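Local coordinates for flagellar protein FlgA (PDB 3FRN) that probably acts as a periplasmic chaperone for assembly of the P-ring of the flagellar basal body, at residues V145-R150 with R164-N169. Sequence-based numbering, arbitrary orientation.
Sequences VVVLKR and RLEKRN
Val145 and Val147 each exchange two backbone hydrogen bonds with the opposing strand, Val145 with Glu166 and Val147 with Arg164, which makes these the hydrogen-bonded pairs of an antiparallel register, the bond from Val147 N to Arg164 O being 2.8 Å long and nearly straight at 175°, while Val146 and Leu165 form the non-hydrogen-bonded pair between them, their CA atoms 4.7 Å apart, and the N-to-C directions of the two short segments differ by 120°, consistent with a twisted antiparallel pair. On the face bearing Val145, Val147, Arg164 and Glu166, the isopropyl group of Val147 packs against the Glu166 side chain, crossing it at about a right angle: CG1 sits 3.9 Å from Glu166 OE2, while CG2 meets Glu166 CB. That carboxylate joins two arginines of its own strand in a salt-bridge network. Arg164 NE donates to Glu166 OE2 at 2.7 Å; the oxygen receives it through its anti lone pair and lies nearly in the Arg164 guanidinium plane. Arg168 NH2 donates to Glu166 OE1, though the modelled separation is doubtfully short. Val147 CG2 lies over one face of the Arg168 guanidinium, 4.1 Å above the plane and offset toward its rim; Arg168 CG touches Val145 CG2. Both segments lie in the SAF family region, where 163-169 pairs antiparallel with the C-terminal part of the long strand 132-148. Arg164 sends CG between its backbone N and carbonyl carbon (chi1 66°) and then runs extended, bringing NH1 to 3.4 Å from Lys149 CG and one guanidinium face against Leu148 O. On the other face, Val146 CG2 meets Leu165 CD1 at 4.0 Å, and Val146 also packs against Leu199 and Val163.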
loop_
_atom_site.group_PDB
_atom_site.type_symbol
_atom_site.label_atom_id
_atom_site.label_comp_id
_atom_site.label_asym_id
_atom_site.label_seq_id
_atom_site.Cartn_x
_atom_site.Cartn_y
_atom_site.Cartn_z
ATOM N N VAL A 145 -2.898 -6.201 6.771
ATOM C CA VAL A 145 -2.881 -7.192 5.698
ATOM C C VAL A 145 -2.709 -8.618 6.235
ATOM O O VAL A 145 -2.308 -8.818 7.378
ATOM C CB VAL A 145 -1.788 -6.887 4.639
ATOM C CG1 VAL A 145 -2.044 -5.546 3.961
ATOM C CG2 VAL A 145 -0.416 -6.929 5.266
ATOM N N VAL A 146 -3.018 -9.598 5.393
ATOM C CA VAL A 146 -2.938 -11.006 5.752
ATOM C C VAL A 146 -1.515 -11.530 5.547
ATOM O O VAL A 146 -0.975 -11.480 4.442
ATOM C CB VAL A 146 -3.970 -11.838 4.943
ATOM C CG1 VAL A 146 -3.678 -13.320 5.037
ATOM C CG2 VAL A 146 -5.382 -11.545 5.431
ATOM N N VAL A 147 -0.916 -12.024 6.628
ATOM C CA VAL A 147 0.468 -12.495 6.619
ATOM C C VAL A 147 0.510 -13.951 7.094
ATOM O O VAL A 147 -0.245 -14.336 7.987
ATOM C CB VAL A 147 1.371 -11.582 7.508
ATOM C CG1 VAL A 147 2.739 -12.206 7.773
ATOM C CG2 VAL A 147 1.537 -10.207 6.870
ATOM N N LEU A 148 1.381 -14.754 6.488
ATOM C CA LEU A 148 1.518 -16.173 6.845
ATOM C C LEU A 148 2.072 -16.451 8.246
ATOM O O LEU A 148 3.103 -15.896 8.644
ATOM C CB LEU A 148 2.359 -16.907 5.796
ATOM C CG LEU A 148 1.647 -17.212 4.471
ATOM C CD1 LEU A 148 2.557 -18.013 3.569
ATOM C CD2 LEU A 148 0.342 -17.966 4.695
ATOM N N LYS A 149 1.369 -17.315 8.983
ATOM C CA LYS A 149 1.846 -17.841 10.271
ATOM C C LYS A 149 2.812 -19.005 10.078
ATOM O O LYS A 149 3.656 -19.253 10.930
ATOM C CB LYS A 149 0.682 -18.341 11.138
ATOM C CG LYS A 149 -0.089 -17.263 11.872
ATOM C CD LYS A 149 -1.497 -17.737 12.195
ATOM C CE LYS A 149 -1.626 -18.304 13.579
ATOM N NZ LYS A 149 -3.055 -18.629 13.854
ATOM N N ARG A 150 2.671 -19.725 8.967
ATOM C CA ARG A 150 3.471 -20.924 8.727
ATOM C C ARG A 150 3.744 -21.148 7.244
ATOM O O ARG A 150 3.087 -20.552 6.390
ATOM C CB ARG A 150 2.779 -22.148 9.339
ATOM C CG ARG A 150 1.370 -22.382 8.821
ATOM C CD ARG A 150 0.526 -23.213 9.789
ATOM N NE ARG A 150 1.102 -24.521 10.115
ATOM C CZ ARG A 150 1.111 -25.582 9.306
ATOM N NH1 ARG A 150 0.593 -25.512 8.079
ATOM N NH2 ARG A 150 1.654 -26.722 9.726
ATOM N N ARG A 164 -2.396 -14.749 9.852
ATOM C CA ARG A 164 -2.712 -13.720 10.825
ATOM C C ARG A 164 -2.779 -12.367 10.119
ATOM O O ARG A 164 -2.477 -12.257 8.929
ATOM C CB ARG A 164 -1.678 -13.688 11.957
ATOM C CG ARG A 164 -0.289 -13.261 11.519
ATOM C CD ARG A 164 0.655 -13.076 12.691
ATOM N NE ARG A 164 2.027 -12.924 12.212
ATOM C CZ ARG A 164 2.898 -13.921 12.091
ATOM N NH1 ARG A 164 2.553 -15.154 12.437
ATOM N NH2 ARG A 164 4.120 -13.685 11.634
ATOM N N LEU A 165 -3.177 -11.347 10.867
ATOM C CA LEU A 165 -3.306 -10.000 10.352
ATOM C C LEU A 165 -2.154 -9.155 10.899
ATOM O O LEU A 165 -1.827 -9.231 12.086
ATOM C CB LEU A 165 -4.653 -9.428 10.787
ATOM C CG LEU A 165 -5.467 -8.577 9.815
ATOM C CD1 LEU A 165 -6.100 -9.422 8.710
ATOM C CD2 LEU A 165 -6.534 -7.835 10.594
ATOM N N GLU A 166 -1.524 -8.377 10.024
ATOM C CA GLU A 166 -0.427 -7.479 10.406
ATOM C C GLU A 166 -0.548 -6.143 9.686
ATOM O O GLU A 166 -0.967 -6.100 8.527
ATOM C CB GLU A 166 0.927 -8.098 10.060
ATOM C CG GLU A 166 1.367 -9.238 10.968
ATOM C CD GLU A 166 2.823 -9.608 10.766
ATOM O OE1 GLU A 166 3.545 -8.840 10.093
ATOM O OE2 GLU A 166 3.250 -10.663 11.282
ATOM N N LYS A 167 -0.171 -5.063 10.369
ATOM C CA LYS A 167 -0.142 -3.722 9.774
ATOM C C LYS A 167 1.046 -3.577 8.816
ATOM O O LYS A 167 2.178 -3.880 9.188
ATOM C CB LYS A 167 -0.076 -2.653 10.874
ATOM C CG LYS A 167 -1.413 -1.988 11.214
ATOM C CD LYS A 167 -1.460 -0.545 10.717
ATOM C CE LYS A 167 -2.810 0.130 10.993
ATOM N NZ LYS A 167 -3.791 0.002 9.860
ATOM N N ARG A 168 0.786 -3.137 7.583
ATOM C CA ARG A 168 1.846 -2.947 6.581
ATOM C C ARG A 168 1.576 -1.741 5.673
ATOM O O ARG A 168 0.432 -1.318 5.513
ATOM C CB ARG A 168 1.989 -4.196 5.697
ATOM C CG ARG A 168 2.645 -5.416 6.335
ATOM C CD ARG A 168 4.171 -5.339 6.346
ATOM N NE ARG A 168 4.784 -6.657 6.160
ATOM C CZ ARG A 168 4.918 -7.572 7.117
ATOM N NH1 ARG A 168 5.485 -8.741 6.842
ATOM N NH2 ARG A 168 4.488 -7.325 8.347
ATOM N N ASN A 169 2.635 -1.201 5.071
ATOM C CA ASN A 169 2.496 -0.182 4.035
ATOM C C ASN A 169 2.151 -0.837 2.702
ATOM O O ASN A 169 2.989 -1.489 2.078
ATOM C CB ASN A 169 3.777 0.660 3.910
ATOM C CG ASN A 169 3.627 1.858 2.961
ATOM O OD1 ASN A 169 2.560 2.109 2.377
ATOM N ND2 ASN A 169 4.712 2.606 2.808
#